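Local coordinates for protein DYNE8 (PDB 4AMM) that is the acyltransferase domain of an iterative enediyne polyketide synthase, probably loading acyl units for polyketide chain building in dynemicin biosynthesis, at residues L197-T209 / M282-L296. Sequence-based numbering, arbitrary orientation.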
loop_
_atom_site.group_PDB
_atom_site.type_symbol
_atom_site.label_atom_id
_atom_site.label_comp_id
_atom_site.label_asym_id
_atom_site.label_seq_id
_atom_site.Cartn_x
_atom_site.Cartn_y
_atom_site.Cartn_z
ATOM N N LEU A 197 8.215 -17.496 -7.559
ATOM C CA LEU A 197 8.993 -17.326 -6.351
ATOM C C LEU A 197 8.058 -17.100 -5.161
ATOM O O LEU A 197 8.343 -17.613 -4.068
ATOM C CB LEU A 197 9.972 -16.165 -6.486
ATOM C CG LEU A 197 10.843 -15.856 -5.297
ATOM C CD1 LEU A 197 11.729 -17.056 -4.949
ATOM C CD2 LEU A 197 11.649 -14.626 -5.614
ATOM N N ALA A 198 7.008 -16.354 -5.348
ATOM C CA ALA A 198 5.999 -16.198 -4.253
ATOM C C ALA A 198 5.401 -17.527 -3.810
ATOM O O ALA A 198 5.188 -17.704 -2.651
ATOM C CB ALA A 198 4.907 -15.216 -4.651
ATOM N N ARG A 199 5.122 -18.443 -4.732
ATOM C CA ARG A 199 4.541 -19.758 -4.379
ATOM C C ARG A 199 5.639 -20.464 -3.571
ATOM O O ARG A 199 5.318 -21.055 -2.546
ATOM C CB ARG A 199 4.285 -20.549 -5.666
ATOM C CG ARG A 199 3.203 -20.093 -6.502
ATOM C CD ARG A 199 2.878 -21.179 -7.634
ATOM N NE ARG A 199 1.852 -20.596 -8.481
ATOM C CZ ARG A 199 0.602 -20.379 -8.078
ATOM N NH1 ARG A 199 0.217 -20.764 -6.849
ATOM N NH2 ARG A 199 -0.267 -19.799 -8.916
ATOM N N ALA A 200 6.889 -20.421 -3.968
ATOM C CA ALA A 200 7.912 -21.156 -3.226
ATOM C C ALA A 200 8.080 -20.559 -1.816
ATOM O O ALA A 200 8.317 -21.300 -0.828
ATOM C CB ALA A 200 9.249 -21.133 -4.037
ATOM N N ARG A 201 8.013 -19.255 -1.723
ATOM C CA ARG A 201 8.253 -18.535 -0.475
ATOM C C ARG A 201 7.102 -18.860 0.461
ATOM O O ARG A 201 7.333 -19.150 1.649
ATOM C CB ARG A 201 8.292 -17.032 -0.745
ATOM C CG ARG A 201 8.643 -16.144 0.470
ATOM C CD ARG A 201 8.673 -14.688 0.000
ATOM N NE ARG A 201 9.204 -13.751 1.013
ATOM C CZ ARG A 201 8.454 -13.201 1.966
ATOM N NH1 ARG A 201 7.183 -13.552 2.156
ATOM N NH2 ARG A 201 9.001 -12.283 2.757
ATOM N N GLY A 202 5.866 -18.860 -0.004
ATOM C CA GLY A 202 4.756 -19.203 0.868
ATOM C C GLY A 202 4.804 -20.645 1.282
ATOM O O GLY A 202 4.545 -20.957 2.480
ATOM N N GLU A 203 5.203 -21.541 0.394
ATOM C CA GLU A 203 5.350 -22.982 0.808
ATOM C C GLU A 203 6.445 -23.077 1.896
ATOM O O GLU A 203 6.218 -23.714 2.961
ATOM C CB GLU A 203 5.665 -23.814 -0.421
ATOM C CG GLU A 203 5.943 -25.326 -0.109
ATOM C CD GLU A 203 6.470 -26.140 -1.329
ATOM O OE1 GLU A 203 7.652 -26.001 -1.710
ATOM O OE2 GLU A 203 5.682 -26.906 -1.922
ATOM N N ALA A 204 7.578 -22.393 1.701
ATOM C CA ALA A 204 8.728 -22.536 2.704
ATOM C C ALA A 204 8.252 -21.957 4.054
ATOM O O ALA A 204 8.447 -22.558 5.123
ATOM C CB ALA A 204 9.970 -21.812 2.208
ATOM N N MET A 205 7.609 -20.813 4.036
ATOM C CA MET A 205 7.247 -20.113 5.262
ATOM C C MET A 205 6.085 -20.773 5.993
ATOM O O MET A 205 5.893 -20.503 7.174
ATOM C CB MET A 205 6.895 -18.664 4.997
ATOM C CG MET A 205 8.166 -17.869 4.551
ATOM S SD MET A 205 7.927 -16.178 4.142
ATOM C CE MET A 205 7.526 -15.539 5.752
ATOM N N SER A 206 5.299 -21.623 5.331
ATOM C CA SER A 206 4.156 -22.300 5.983
ATOM C C SER A 206 4.613 -23.487 6.850
ATOM O O SER A 206 3.883 -23.853 7.698
ATOM C CB SER A 206 3.194 -22.818 4.909
ATOM O OG SER A 206 3.714 -23.939 4.224
ATOM N N ALA A 207 5.820 -23.983 6.681
ATOM C CA ALA A 207 6.368 -25.079 7.550
ATOM C C ALA A 207 6.291 -24.668 9.005
ATOM O O ALA A 207 6.529 -23.493 9.342
ATOM C CB ALA A 207 7.793 -25.371 7.151
ATOM N N ALA A 208 5.998 -25.580 9.928
ATOM C CA ALA A 208 5.954 -25.224 11.309
ATOM C C ALA A 208 7.271 -24.768 11.834
ATOM O O ALA A 208 8.343 -25.259 11.389
ATOM C CB ALA A 208 5.481 -26.510 12.093
ATOM N N THR A 209 7.246 -23.828 12.759
ATOM C CA THR A 209 8.438 -23.470 13.483
ATOM C C THR A 209 8.804 -24.609 14.473
ATOM O O THR A 209 7.933 -25.478 14.774
ATOM C CB THR A 209 8.261 -22.126 14.212
ATOM O OG1 THR A 209 7.077 -22.073 15.030
ATOM C CG2 THR A 209 8.230 -20.960 13.219
ATOM N N MET A 282 12.467 -18.395 11.572
ATOM C CA MET A 282 12.296 -18.570 10.115
ATOM C C MET A 282 13.579 -18.981 9.388
ATOM O O MET A 282 13.459 -19.152 8.155
ATOM C CB MET A 282 11.687 -17.290 9.483
ATOM C CG MET A 282 10.395 -16.830 10.104
ATOM S SD MET A 282 9.066 -18.130 10.238
ATOM C CE MET A 282 8.916 -18.273 8.495
ATOM N N ALA A 283 14.651 -19.260 10.102
ATOM C CA ALA A 283 15.884 -19.626 9.367
ATOM C C ALA A 283 15.721 -20.900 8.486
ATOM O O ALA A 283 16.226 -20.914 7.384
ATOM C CB ALA A 283 17.012 -19.794 10.380
ATOM N N PRO A 284 14.982 -21.916 8.936
ATOM C CA PRO A 284 14.787 -23.090 8.050
ATOM C C PRO A 284 14.098 -22.711 6.751
ATOM O O PRO A 284 14.490 -23.150 5.564
ATOM C CB PRO A 284 13.923 -24.051 8.922
ATOM C CG PRO A 284 14.264 -23.755 10.242
ATOM C CD PRO A 284 14.401 -22.179 10.248
ATOM N N ALA A 285 13.051 -21.872 6.808
ATOM C CA ALA A 285 12.353 -21.374 5.627
ATOM C C ALA A 285 13.251 -20.539 4.718
ATOM O O ALA A 285 13.154 -20.658 3.474
ATOM C CB ALA A 285 11.133 -20.567 6.013
ATOM N N ALA A 286 14.158 -19.773 5.309
ATOM C CA ALA A 286 15.082 -18.984 4.506
ATOM C C ALA A 286 15.994 -19.857 3.680
ATOM O O ALA A 286 16.364 -19.485 2.560
ATOM C CB ALA A 286 15.889 -18.049 5.454
ATOM N N GLU A 287 16.416 -20.997 4.221
ATOM C CA GLU A 287 17.224 -21.942 3.427
ATOM C C GLU A 287 16.501 -22.524 2.243
ATOM O O GLU A 287 17.071 -22.703 1.140
ATOM C CB GLU A 287 17.732 -23.034 4.385
ATOM C CG GLU A 287 18.720 -24.077 3.711
ATOM C CD GLU A 287 19.212 -25.214 4.671
ATOM O OE1 GLU A 287 18.513 -25.567 5.653
ATOM O OE2 GLU A 287 20.319 -25.769 4.409
ATOM N N ALA A 288 15.241 -22.860 2.412
ATOM C CA ALA A 288 14.475 -23.368 1.311
ATOM C C ALA A 288 14.243 -22.253 0.256
ATOM O O ALA A 288 14.397 -22.436 -0.997
ATOM C CB ALA A 288 13.091 -23.928 1.795
ATOM N N LEU A 289 13.958 -21.031 0.694
ATOM C CA LEU A 289 13.827 -19.918 -0.213
ATOM C C LEU A 289 15.117 -19.700 -0.970
ATOM O O LEU A 289 15.046 -19.369 -2.191
ATOM C CB LEU A 289 13.408 -18.671 0.551
ATOM C CG LEU A 289 13.115 -17.487 -0.318
ATOM C CD1 LEU A 289 11.952 -17.770 -1.269
ATOM C CD2 LEU A 289 12.879 -16.279 0.503
ATOM N N ARG A 290 16.267 -19.873 -0.307
ATOM C CA ARG A 290 17.519 -19.687 -1.066
ATOM C C ARG A 290 17.550 -20.602 -2.287
ATOM O O ARG A 290 18.025 -20.186 -3.370
ATOM C CB ARG A 290 18.693 -20.008 -0.174
ATOM C CG ARG A 290 20.056 -19.767 -0.888
ATOM C CD ARG A 290 21.228 -20.070 0.027
ATOM N NE ARG A 290 21.485 -19.018 1.015
ATOM C CZ ARG A 290 22.200 -17.917 0.777
ATOM N NH1 ARG A 290 22.698 -17.710 -0.449
ATOM N NH2 ARG A 290 22.380 -17.021 1.738
ATOM N N ARG A 291 17.094 -21.821 -2.137
ATOM C CA ARG A 291 17.146 -22.729 -3.318
ATOM C C ARG A 291 16.304 -22.203 -4.456
ATOM O O ARG A 291 16.740 -22.263 -5.650
ATOM C CB ARG A 291 16.693 -24.128 -2.956
ATOM C CG ARG A 291 17.571 -24.739 -1.851
ATOM C CD ARG A 291 17.320 -26.270 -1.691
ATOM N NE ARG A 291 15.926 -26.549 -1.273
ATOM C CZ ARG A 291 15.497 -26.688 -0.016
ATOM N NH1 ARG A 291 16.327 -26.545 1.001
ATOM N NH2 ARG A 291 14.200 -26.926 0.211
ATOM N N ALA A 292 15.107 -21.730 -4.155
ATOM C CA ALA A 292 14.201 -21.268 -5.198
ATOM C C ALA A 292 14.753 -20.001 -5.822
ATOM O O ALA A 292 14.799 -19.838 -7.061
ATOM C CB ALA A 292 12.792 -21.069 -4.669
ATOM N N ALA A 293 15.254 -19.109 -4.990
ATOM C CA ALA A 293 15.712 -17.807 -5.529
ATOM C C ALA A 293 16.974 -17.877 -6.373
ATOM O O ALA A 293 17.147 -17.097 -7.287
ATOM C CB ALA A 293 15.920 -16.763 -4.367
ATOM N N GLY A 294 17.826 -18.832 -6.072
ATOM C CA GLY A 294 19.133 -18.841 -6.708
ATOM C C GLY A 294 19.068 -19.367 -8.118
ATOM O O GLY A 294 20.038 -19.221 -8.835
ATOM N N ARG A 295 17.950 -19.979 -8.476
ATOM C CA ARG A 295 17.682 -20.544 -9.802
ATOM C C ARG A 295 17.117 -19.525 -10.792
ATOM O O ARG A 295 16.871 -19.876 -11.974
ATOM C CB ARG A 295 16.682 -21.696 -9.682
ATOM C CG ARG A 295 17.169 -22.943 -8.931
ATOM C CD ARG A 295 15.991 -23.844 -8.570
ATOM N NE ARG A 295 16.422 -24.998 -7.768
ATOM C CZ ARG A 295 15.654 -25.597 -6.858
ATOM N NH1 ARG A 295 14.415 -25.148 -6.607
ATOM N NH2 ARG A 295 16.120 -26.641 -6.188
ATOM N N LEU A 296 16.953 -18.269 -10.383
ATOM C CA LEU A 296 16.209 -17.326 -11.253
ATOM C C LEU A 296 17.132 -16.341 -11.911
ATOM O O LEU A 296 18.148 -15.927 -11.356
ATOM C CB LEU A 296 15.148 -16.501 -10.424
ATOM C CG LEU A 296 14.177 -17.457 -9.770
ATOM C CD1 LEU A 296 13.351 -16.664 -8.771
ATOM C CD2 LEU A 296 13.337 -18.170 -10.725
#
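A204 and A200 meet A285, A288 and A292 in a close-packed antiparallel helix pair of the acyltransferase domain, the 197-206 and 283-294 axes lying 8.3 Å apart at 154°. Methyl groups line the seam: A200 CB sits 3.6 Å from A292 CB, and A204 CB 3.8 Å from A288 CB. Small side chains let the backbones draw near, down to 4.8 Å between A204 CA and A285 CA. Alongside this row, L289 CD1 lies 3.8 Å from both L197 CD1 and R201 CB. The L197 and L289 side chains cross at about a right angle, while L296 CD1 reaches L197 CB and CD2. At the other end, M282 folds back through chi2 and chi3 (-52° and -65°), which brings its CE to 4.0 Å from M205 CG; T209 CG2 approaches its SD. No hydrogen bond joins the two segments. Further out, helix 319-328 packs on L289 and R201 through L327. The extended R201 chain carries its guanidinium to Q148 OE1 and to S176 OG, the serine of a GxSxG motif consistent with the nucleophile elbow of acyltransferases. Over one guanidinium face, offset toward the rim, M205 SD stands 3.4 Å above the plane.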